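Local atomic coordinates of FKBP-type peptidyl-prolyl cis-trans isomerase 3 (Arabidopsis thaliana, PDB entry 1U79), a protein that catalyses cis-trans isomerization of peptidyl-proline bonds, supplies the major activity of this kind in the thylakoid lumen, and regulates accumulation of the Rieske protein. Residues Pro25-Gly30 and Gln72-Ser77; Gln31-His36 and Leu57-Gly62; Pro81-Gly86 and Phe121-Ile126. All blocks are in the same frame, centred on the assembly; numbering follows the deposited sequence.

From the N terminus, the loop 25-30 is the first element used: in contact 1 it meets the end of helix 68-75, closing a loop of 41 residues. Contact 2 lies within that loop, because the chain passes from G30 through Q31 into strand 32-40, which then pairs with strand 57-60 ahead of the helix. Contact 3 follows in series, setting the loop 81-86 against strand 119-128. The three are stitched by backbone: G30 reaches I61, P25 reaches T85, I74 reaches M83, and strand 32-40 pairs directly with strand 119-128. Together they illustrate how an FKBP domain ties its short helix and connecting loops to one curved antiparallel sheet.

Contact 1 (Pro25-Gly30 and Gln72-Ser77); sequences PEAVKG and QGILGS
L75 reaches K29 and A27 because its chi1 of -154° swings CG away from its own backbone nitrogen, and chi2 of 58° then spreads the two methyls along the facing loop. In the FKBP fold, a curved antiparallel sheet packed against one short helix, this is the join between the end of helix 68-75 and the loop leading into strand 32-40. CD1 lies against the V28-K29 peptide, 3.5 Å from K29 N, and also meets A27 CB at 4.0 Å. The other methyl, L75 CD2, takes the lysine: K29 lies nearly perpendicular across L75, and K29 CG stands only 3.3 Å from L75 CD2, closer than ordinary carbon contact. The chi1 of K29, -133°, is away from a staggered value, so the lysine appears somewhat strained where it bends over the leucine. A27 supplies the second foothold, its CB 4.2 Å from I74 CG2 and also close to the I74 carbonyl. M83 reinforces this end, since its backbone hydrogen-bonds with both A27 and I74. Directly after L75 the helix stops at G76, which has positive phi and whose N makes a weak bond to Q72 O. The lysine's polar end is held as well: K29 NZ hydrogen-bonds to G62 O while lying 3.8 Å from L75 CD2.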
loop_
_atom_site.group_PDB
_atom_site.type_symbol
_atom_site.label_atom_id
_atom_site.label_comp_id
_atom_site.label_asym_id
_atom_site.label_seq_id
_atom_site.Cartn_x
_atom_site.Cartn_y
_atom_site.Cartn_z
ATOM N N PRO A 25 -9.049 -5.812 -15.369
ATOM C CA PRO A 25 -8.224 -4.736 -15.931
ATOM C C PRO A 25 -7.294 -4.098 -14.915
ATOM O O PRO A 25 -7.520 -4.194 -13.699
ATOM C CB PRO A 25 -9.258 -3.743 -16.449
ATOM C CG PRO A 25 -10.404 -3.920 -15.485
ATOM C CD PRO A 25 -10.474 -5.426 -15.342
ATOM N N GLU A 26 -6.248 -3.444 -15.411
ATOM C CA GLU A 26 -5.312 -2.778 -14.521
ATOM C C GLU A 26 -5.985 -1.558 -13.902
ATOM O O GLU A 26 -6.999 -1.070 -14.411
ATOM C CB GLU A 26 -4.037 -2.362 -15.281
ATOM C CG GLU A 26 -4.240 -1.461 -16.485
ATOM C CD GLU A 26 -2.924 -1.133 -17.170
ATOM O OE1 GLU A 26 -1.959 -1.896 -16.988
ATOM O OE2 GLU A 26 -2.852 -0.125 -17.896
ATOM N N ALA A 27 -5.436 -1.097 -12.780
ATOM C CA ALA A 27 -5.951 0.073 -12.084
ATOM C C ALA A 27 -5.744 1.284 -12.988
ATOM O O ALA A 27 -4.770 1.349 -13.734
ATOM C CB ALA A 27 -5.199 0.276 -10.760
ATOM N N VAL A 28 -6.670 2.236 -12.929
ATOM C CA VAL A 28 -6.578 3.436 -13.747
ATOM C C VAL A 28 -6.473 4.715 -12.919
ATOM O O VAL A 28 -7.204 4.912 -11.950
ATOM C CB VAL A 28 -7.794 3.568 -14.684
ATOM C CG1 VAL A 28 -7.747 2.489 -15.768
ATOM C CG2 VAL A 28 -9.069 3.446 -13.882
ATOM N N LYS A 29 -5.548 5.574 -13.325
ATOM C CA LYS A 29 -5.282 6.860 -12.687
ATOM C C LYS A 29 -6.564 7.681 -12.508
ATOM O O LYS A 29 -7.288 7.925 -13.477
ATOM C CB LYS A 29 -4.307 7.637 -13.578
ATOM C CG LYS A 29 -3.118 8.276 -12.889
ATOM C CD LYS A 29 -3.460 9.600 -12.246
ATOM C CE LYS A 29 -2.182 10.356 -11.897
ATOM N NZ LYS A 29 -1.223 9.529 -11.112
ATOM N N GLY A 30 -6.841 8.099 -11.275
ATOM C CA GLY A 30 -8.017 8.916 -11.004
ATOM C C GLY A 30 -9.336 8.219 -10.715
ATOM O O GLY A 30 -10.337 8.884 -10.439
ATOM N N GLN A 72 1.922 4.616 -6.200
ATOM C CA GLN A 72 2.890 3.974 -7.076
ATOM C C GLN A 72 2.782 2.453 -7.002
ATOM O O GLN A 72 2.894 1.770 -8.018
ATOM C CB GLN A 72 4.320 4.396 -6.716
ATOM C CG GLN A 72 4.540 5.904 -6.679
ATOM C CD GLN A 72 5.990 6.279 -6.386
ATOM O OE1 GLN A 72 6.801 5.435 -6.012
ATOM N NE2 GLN A 72 6.312 7.555 -6.549
ATOM N N GLY A 73 2.543 1.938 -5.799
ATOM C CA GLY A 73 2.451 0.503 -5.598
ATOM C C GLY A 73 1.237 -0.175 -6.198
ATOM O O GLY A 73 1.268 -1.377 -6.449
ATOM N N ILE A 74 0.167 0.585 -6.426
ATOM C CA ILE A 74 -1.053 0.028 -6.996
ATOM C C ILE A 74 -1.220 0.419 -8.466
ATOM O O ILE A 74 -1.631 -0.385 -9.296
ATOM C CB ILE A 74 -2.286 0.520 -6.208
ATOM C CG1 ILE A 74 -2.204 0.013 -4.769
ATOM C CG2 ILE A 74 -3.572 0.049 -6.876
ATOM C CD1 ILE A 74 -3.213 0.678 -3.833
ATOM N N LEU A 75 -0.879 1.657 -8.786
ATOM C CA LEU A 75 -1.015 2.148 -10.149
ATOM C C LEU A 75 0.222 1.813 -10.975
ATOM O O LEU A 75 0.173 1.779 -12.207
ATOM C CB LEU A 75 -1.215 3.665 -10.124
ATOM C CG LEU A 75 -1.947 4.308 -11.297
ATOM C CD1 LEU A 75 -3.339 3.703 -11.433
ATOM C CD2 LEU A 75 -2.050 5.808 -11.051
ATOM N N GLY A 76 1.337 1.580 -10.292
ATOM C CA GLY A 76 2.560 1.274 -11.005
ATOM C C GLY A 76 3.477 2.473 -11.057
ATOM O O GLY A 76 3.041 3.610 -10.857
ATOM N N SER A 77 4.749 2.206 -11.337
ATOM C CA SER A 77 5.798 3.216 -11.413
ATOM C C SER A 77 6.949 2.529 -12.161
ATOM O O SER A 77 6.789 1.416 -12.646
ATOM C CB SER A 77 6.241 3.586 -9.991
ATOM O OG SER A 77 7.099 4.711 -9.977
#

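Contact 2 (Gln31-His36 and Leu57-Gly62); sequences QLIKAH and LTFRIG
I33 lies over the ring of F59, a hydrogen-bonded pair of an antiparallel beta ladder in the curved FKBP sheet, where strands 32-36 and 57-60 run with their directions 150° apart. I33 N gives its hydrogen to F59 O at 2.8 Å, and F59 N answers to I33 O; A35 and L57 form the next such two-bond pair. The chi1 of I33, 66°, places CG1 between its backbone nitrogen and carbonyl carbon, a congested choice that F59 shares. The result is a CH-pi contact: I33 CG1 sits 4.2 Å from the centroid of the F59 ring, over its face. I33 CD1 runs on to F59 CZ, at 3.8 Å, and touches I61 as well. A35 CB comes instead to the ring's edge, 4.2 Å from F59 CE2. The F59 ring also meets that of W70 on helix 68-75, which by analogy with other FKBPs probably corresponds to the tryptophan at the base of their substrate pocket.

The opposite face carries L32, K34, T58 and R60. L32 CG meets T58 CG2 at 3.8 Å, while the threonine's OG1 lies beside K34. R60 leaves its backbone with chi1 nearly eclipsed, 7°, and folds across L32, but the exact placement of its guanidinium is doubtful. With an alanine in place of R60, L32 would probably lose the long side chain that lies across it, leaving it less covered. Beyond the regular pairs, I61 N still bonds to Q31 O at 3.1 Å.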
loop_
_atom_site.group_PDB
_atom_site.type_symbol
_atom_site.label_atom_id
_atom_site.label_comp_id
_atom_site.label_asym_id
_atom_site.label_seq_id
_atom_site.Cartn_x
_atom_site.Cartn_y
_atom_site.Cartn_z
ATOM N N GLN A 31 -9.349 6.893 -10.780
ATOM C CA GLN A 31 -10.566 6.129 -10.531
ATOM C C GLN A 31 -10.807 5.874 -9.046
ATOM O O GLN A 31 -9.863 5.708 -8.269
ATOM C CB GLN A 31 -10.499 4.791 -11.273
ATOM C CG GLN A 31 -11.739 3.919 -11.152
ATOM C CD GLN A 31 -11.818 2.864 -12.259
ATOM O OE1 GLN A 31 -10.936 2.015 -12.391
ATOM N NE2 GLN A 31 -12.877 2.926 -13.063
ATOM N N LEU A 32 -12.077 5.862 -8.659
ATOM C CA LEU A 32 -12.443 5.590 -7.272
ATOM C C LEU A 32 -12.418 4.078 -7.165
ATOM O O LEU A 32 -13.162 3.394 -7.875
ATOM C CB LEU A 32 -13.860 6.092 -6.961
ATOM C CG LEU A 32 -14.223 6.107 -5.468
ATOM C CD1 LEU A 32 -13.406 7.179 -4.772
ATOM C CD2 LEU A 32 -15.715 6.383 -5.277
ATOM N N ILE A 33 -11.576 3.544 -6.286
ATOM C CA ILE A 33 -11.482 2.094 -6.137
ATOM C C ILE A 33 -11.678 1.638 -4.703
ATOM O O ILE A 33 -11.695 2.454 -3.779
ATOM C CB ILE A 33 -10.110 1.572 -6.605
ATOM C CG1 ILE A 33 -9.008 2.099 -5.687
ATOM C CG2 ILE A 33 -9.861 2.007 -8.050
ATOM C CD1 ILE A 33 -7.624 1.512 -5.969
ATOM N N LYS A 34 -11.808 0.326 -4.538
ATOM C CA LYS A 34 -11.991 -0.295 -3.227
ATOM C C LYS A 34 -10.848 -1.260 -2.969
ATOM O O LYS A 34 -10.464 -2.023 -3.861
ATOM C CB LYS A 34 -13.274 -1.125 -3.171
ATOM C CG LYS A 34 -14.579 -0.382 -3.293
ATOM C CD LYS A 34 -15.719 -1.381 -3.137
ATOM C CE LYS A 34 -17.080 -0.718 -3.206
ATOM N NZ LYS A 34 -18.174 -1.713 -3.003
ATOM N N ALA A 35 -10.325 -1.249 -1.747
ATOM C CA ALA A 35 -9.255 -2.163 -1.402
ATOM C C ALA A 35 -9.292 -2.574 0.055
ATOM O O ALA A 35 -9.519 -1.748 0.939
ATOM C CB ALA A 35 -7.898 -1.539 -1.711
ATOM N N HIS A 36 -9.100 -3.866 0.294
ATOM C CA HIS A 36 -9.012 -4.367 1.658
ATOM C C HIS A 36 -7.508 -4.399 1.887
ATOM O O HIS A 36 -6.741 -4.500 0.926
ATOM C CB HIS A 36 -9.622 -5.761 1.769
ATOM C CG HIS A 36 -11.051 -5.744 2.208
ATOM N ND1 HIS A 36 -11.437 -5.276 3.447
ATOM C CD2 HIS A 36 -12.188 -6.102 1.567
ATOM C CE1 HIS A 36 -12.754 -5.345 3.546
ATOM N NE2 HIS A 36 -13.232 -5.843 2.420
ATOM N N LEU A 57 -11.283 0.112 2.063
ATOM C CA LEU A 57 -11.014 1.531 1.947
ATOM C C LEU A 57 -11.453 1.971 0.561
ATOM O O LEU A 57 -11.049 1.374 -0.439
ATOM C CB LEU A 57 -9.521 1.812 2.132
ATOM C CG LEU A 57 -9.100 3.277 2.070
ATOM C CD1 LEU A 57 -9.611 3.985 3.325
ATOM C CD2 LEU A 57 -7.584 3.398 1.968
ATOM N N THR A 58 -12.302 2.993 0.499
ATOM C CA THR A 58 -12.751 3.516 -0.782
ATOM C C THR A 58 -12.004 4.833 -0.986
ATOM O O THR A 58 -12.082 5.728 -0.151
ATOM C CB THR A 58 -14.283 3.732 -0.793
ATOM O OG1 THR A 58 -14.944 2.457 -0.703
ATOM C CG2 THR A 58 -14.717 4.431 -2.079
ATOM N N PHE A 59 -11.247 4.939 -2.076
ATOM C CA PHE A 59 -10.457 6.146 -2.340
ATOM C C PHE A 59 -10.070 6.237 -3.812
ATOM O O PHE A 59 -10.174 5.242 -4.534
ATOM C CB PHE A 59 -9.170 6.108 -1.501
ATOM C CG PHE A 59 -8.229 4.978 -1.875
ATOM C CD1 PHE A 59 -7.033 5.239 -2.532
ATOM C CD2 PHE A 59 -8.550 3.655 -1.577
ATOM C CE1 PHE A 59 -6.163 4.197 -2.888
ATOM C CE2 PHE A 59 -7.697 2.606 -1.928
ATOM C CZ PHE A 59 -6.498 2.880 -2.585
ATOM N N ARG A 60 -9.653 7.416 -4.280
ATOM C CA ARG A 60 -9.216 7.475 -5.676
ATOM C C ARG A 60 -7.730 7.239 -5.716
ATOM O O ARG A 60 -6.976 7.725 -4.879
ATOM C CB ARG A 60 -9.499 8.786 -6.425
ATOM C CG ARG A 60 -10.030 9.965 -5.706
ATOM C CD ARG A 60 -10.948 10.637 -6.721
ATOM N NE ARG A 60 -11.983 9.660 -7.011
ATOM C CZ ARG A 60 -12.546 9.453 -8.192
ATOM N NH1 ARG A 60 -12.193 10.163 -9.249
ATOM N NH2 ARG A 60 -13.447 8.496 -8.308
ATOM N N ILE A 61 -7.314 6.493 -6.721
ATOM C CA ILE A 61 -5.924 6.136 -6.868
ATOM C C ILE A 61 -5.177 7.098 -7.780
ATOM O O ILE A 61 -5.734 7.630 -8.745
ATOM C CB ILE A 61 -5.832 4.696 -7.418
ATOM C CG1 ILE A 61 -4.373 4.244 -7.475
ATOM C CG2 ILE A 61 -6.513 4.612 -8.797
ATOM C CD1 ILE A 61 -3.788 3.940 -6.109
ATOM N N GLY A 62 -3.912 7.334 -7.444
ATOM C CA GLY A 62 -3.061 8.186 -8.247
ATOM C C GLY A 62 -3.183 9.691 -8.117
ATOM O O GLY A 62 -2.634 10.411 -8.949
#

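Contact 3 (Pro81-Gly86 and Phe121-Ile126); sequences PPMLTG and FDIEYI
M83 and Y125 lie alongside each other, running opposite ways, the thioether reaching strand 121-126 while the phenol extends along the loop 81-86. The sulfur end meets I123 and the CB of Y125. A bend at chi3, 78°, carries M83 CE to 3.5 Å from Y125 CB and near I123 O, while M83 SD rests 4.0 Å from I123 CG2. Y125, its CG turned opposite the backbone nitrogen at chi1 176°, lays its ring obliquely along the loop backbone. Its CD1 approaches L84 O at 3.4 Å, and CE1 lies near T85 N. A27 and I33 also touch this tyrosine, which is buried between loop and sheet.

The side chain of T85 slants past the outer part of the Y125 ring. The two hydroxyls do not bond directly; one water joins them, 2.7 Å from T85 OG1 and 2.7 Å from Y125 OH. T85 OG1 has a second partner in P25 O, which couples this corner to the loop of contact 1. The other branch, T85 CG2, packs 3.5 Å from I126 O. Backbone completes the grip: G86 N donates to Y125 O at 2.7 Å, bent at the hydrogen (142°) though it approaches the carbonyl almost end-on. With phi positive at G86, a side chain would collide with the carbonyl oxygen of T85, which explains the glycine in this loop. I123 also touches W70 and I74 of helix 68-75, and the loops 25-30 and 81-86 meet beside strand 119-128, within the curled sheet and short helix of an FKBP domain.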
loop_
_atom_site.group_PDB
_atom_site.type_symbol
_atom_site.label_atom_id
_atom_site.label_comp_id
_atom_site.label_asym_id
_atom_site.label_seq_id
_atom_site.Cartn_x
_atom_site.Cartn_y
_atom_site.Cartn_z
ATOM N N PRO A 81 4.755 -2.797 -12.130
ATOM C CA PRO A 81 3.569 -2.881 -12.980
ATOM C C PRO A 81 2.342 -2.641 -12.116
ATOM O O PRO A 81 2.374 -2.850 -10.907
ATOM C CB PRO A 81 3.620 -4.310 -13.508
ATOM C CG PRO A 81 4.196 -5.052 -12.352
ATOM C CD PRO A 81 5.305 -4.137 -11.861
ATOM N N PRO A 82 1.233 -2.233 -12.732
ATOM C CA PRO A 82 -0.014 -1.965 -12.014
ATOM C C PRO A 82 -0.655 -3.224 -11.474
ATOM O O PRO A 82 -0.449 -4.318 -12.006
ATOM C CB PRO A 82 -0.922 -1.349 -13.084
ATOM C CG PRO A 82 -0.003 -1.056 -14.254
ATOM C CD PRO A 82 1.047 -2.095 -14.183
ATOM N N MET A 83 -1.439 -3.067 -10.415
ATOM C CA MET A 83 -2.178 -4.198 -9.890
ATOM C C MET A 83 -3.353 -4.341 -10.847
ATOM O O MET A 83 -3.719 -3.381 -11.533
ATOM C CB MET A 83 -2.719 -3.910 -8.488
ATOM C CG MET A 83 -1.737 -4.166 -7.372
ATOM S SD MET A 83 -2.580 -4.061 -5.768
ATOM C CE MET A 83 -3.382 -5.633 -5.726
ATOM N N LEU A 84 -3.929 -5.538 -10.908
ATOM C CA LEU A 84 -5.074 -5.791 -11.761
ATOM C C LEU A 84 -6.237 -6.085 -10.838
ATOM O O LEU A 84 -6.038 -6.589 -9.729
ATOM C CB LEU A 84 -4.841 -7.005 -12.651
ATOM C CG LEU A 84 -3.586 -6.998 -13.512
ATOM C CD1 LEU A 84 -3.631 -8.212 -14.428
ATOM C CD2 LEU A 84 -3.499 -5.702 -14.307
ATOM N N THR A 85 -7.439 -5.765 -11.296
ATOM C CA THR A 85 -8.651 -5.994 -10.523
ATOM C C THR A 85 -8.697 -7.429 -10.011
ATOM O O THR A 85 -8.523 -8.378 -10.780
ATOM C CB THR A 85 -9.899 -5.707 -11.391
ATOM O OG1 THR A 85 -9.985 -4.302 -11.625
ATOM C CG2 THR A 85 -11.174 -6.192 -10.716
ATOM N N GLY A 86 -8.936 -7.575 -8.709
ATOM C CA GLY A 86 -9.009 -8.886 -8.083
ATOM C C GLY A 86 -7.661 -9.431 -7.650
ATOM O O GLY A 86 -7.545 -10.581 -7.218
ATOM N N PHE A 121 2.415 -3.901 3.416
ATOM C CA PHE A 121 0.971 -3.988 3.247
ATOM C C PHE A 121 0.622 -5.191 2.396
ATOM O O PHE A 121 1.365 -5.556 1.476
ATOM C CB PHE A 121 0.380 -2.765 2.538
ATOM C CG PHE A 121 0.318 -1.516 3.376
ATOM C CD1 PHE A 121 1.378 -0.611 3.387
ATOM C CD2 PHE A 121 -0.829 -1.217 4.112
ATOM C CE1 PHE A 121 1.299 0.578 4.110
ATOM C CE2 PHE A 121 -0.918 -0.031 4.842
ATOM C CZ PHE A 121 0.146 0.869 4.840
ATOM N N ASP A 122 -0.496 -5.820 2.732
ATOM C CA ASP A 122 -1.027 -6.912 1.939
ATOM C C ASP A 122 -2.227 -6.177 1.369
ATOM O O ASP A 122 -3.111 -5.751 2.114
ATOM C CB ASP A 122 -1.464 -8.082 2.816
ATOM C CG ASP A 122 -0.532 -9.272 2.693
ATOM O OD1 ASP A 122 0.653 -9.067 2.351
ATOM O OD2 ASP A 122 -0.977 -10.413 2.946
ATOM N N ILE A 123 -2.230 -5.969 0.058
ATOM C CA ILE A 123 -3.322 -5.244 -0.568
ATOM C C ILE A 123 -4.193 -6.122 -1.453
ATOM O O ILE A 123 -3.695 -6.887 -2.286
ATOM C CB ILE A 123 -2.785 -4.064 -1.413
ATOM C CG1 ILE A 123 -1.963 -3.129 -0.516
ATOM C CG2 ILE A 123 -3.947 -3.311 -2.063
ATOM C CD1 ILE A 123 -1.570 -1.826 -1.159
ATOM N N GLU A 124 -5.500 -6.005 -1.251
ATOM C CA GLU A 124 -6.468 -6.733 -2.043
ATOM C C GLU A 124 -7.251 -5.694 -2.830
ATOM O O GLU A 124 -8.133 -5.018 -2.294
ATOM C CB GLU A 124 -7.384 -7.565 -1.142
ATOM C CG GLU A 124 -6.675 -8.805 -0.615
ATOM C CD GLU A 124 -7.407 -9.481 0.513
ATOM O OE1 GLU A 124 -8.579 -9.865 0.335
ATOM O OE2 GLU A 124 -6.798 -9.637 1.588
ATOM N N TYR A 125 -6.887 -5.555 -4.103
ATOM C CA TYR A 125 -7.536 -4.607 -5.006
ATOM C C TYR A 125 -8.816 -5.260 -5.506
ATOM O O TYR A 125 -8.791 -6.102 -6.409
ATOM C CB TYR A 125 -6.603 -4.286 -6.183
ATOM C CG TYR A 125 -7.202 -3.377 -7.241
ATOM C CD1 TYR A 125 -6.791 -3.468 -8.571
ATOM C CD2 TYR A 125 -8.190 -2.439 -6.917
ATOM C CE1 TYR A 125 -7.352 -2.658 -9.560
ATOM C CE2 TYR A 125 -8.757 -1.620 -7.898
ATOM C CZ TYR A 125 -8.330 -1.741 -9.218
ATOM O OH TYR A 125 -8.883 -0.948 -10.189
ATOM N N ILE A 126 -9.935 -4.887 -4.899
ATOM C CA ILE A 126 -11.239 -5.436 -5.261
ATOM C C ILE A 126 -11.689 -4.953 -6.633
ATOM O O ILE A 126 -12.301 -5.702 -7.397
ATOM C CB ILE A 126 -12.308 -5.036 -4.222
ATOM C CG1 ILE A 126 -11.807 -5.381 -2.818
ATOM C CG2 ILE A 126 -13.625 -5.782 -4.499
ATOM C CD1 ILE A 126 -11.528 -6.862 -2.621
HETATM O O HOH W 1 -9.063 -1.959 -12.641
#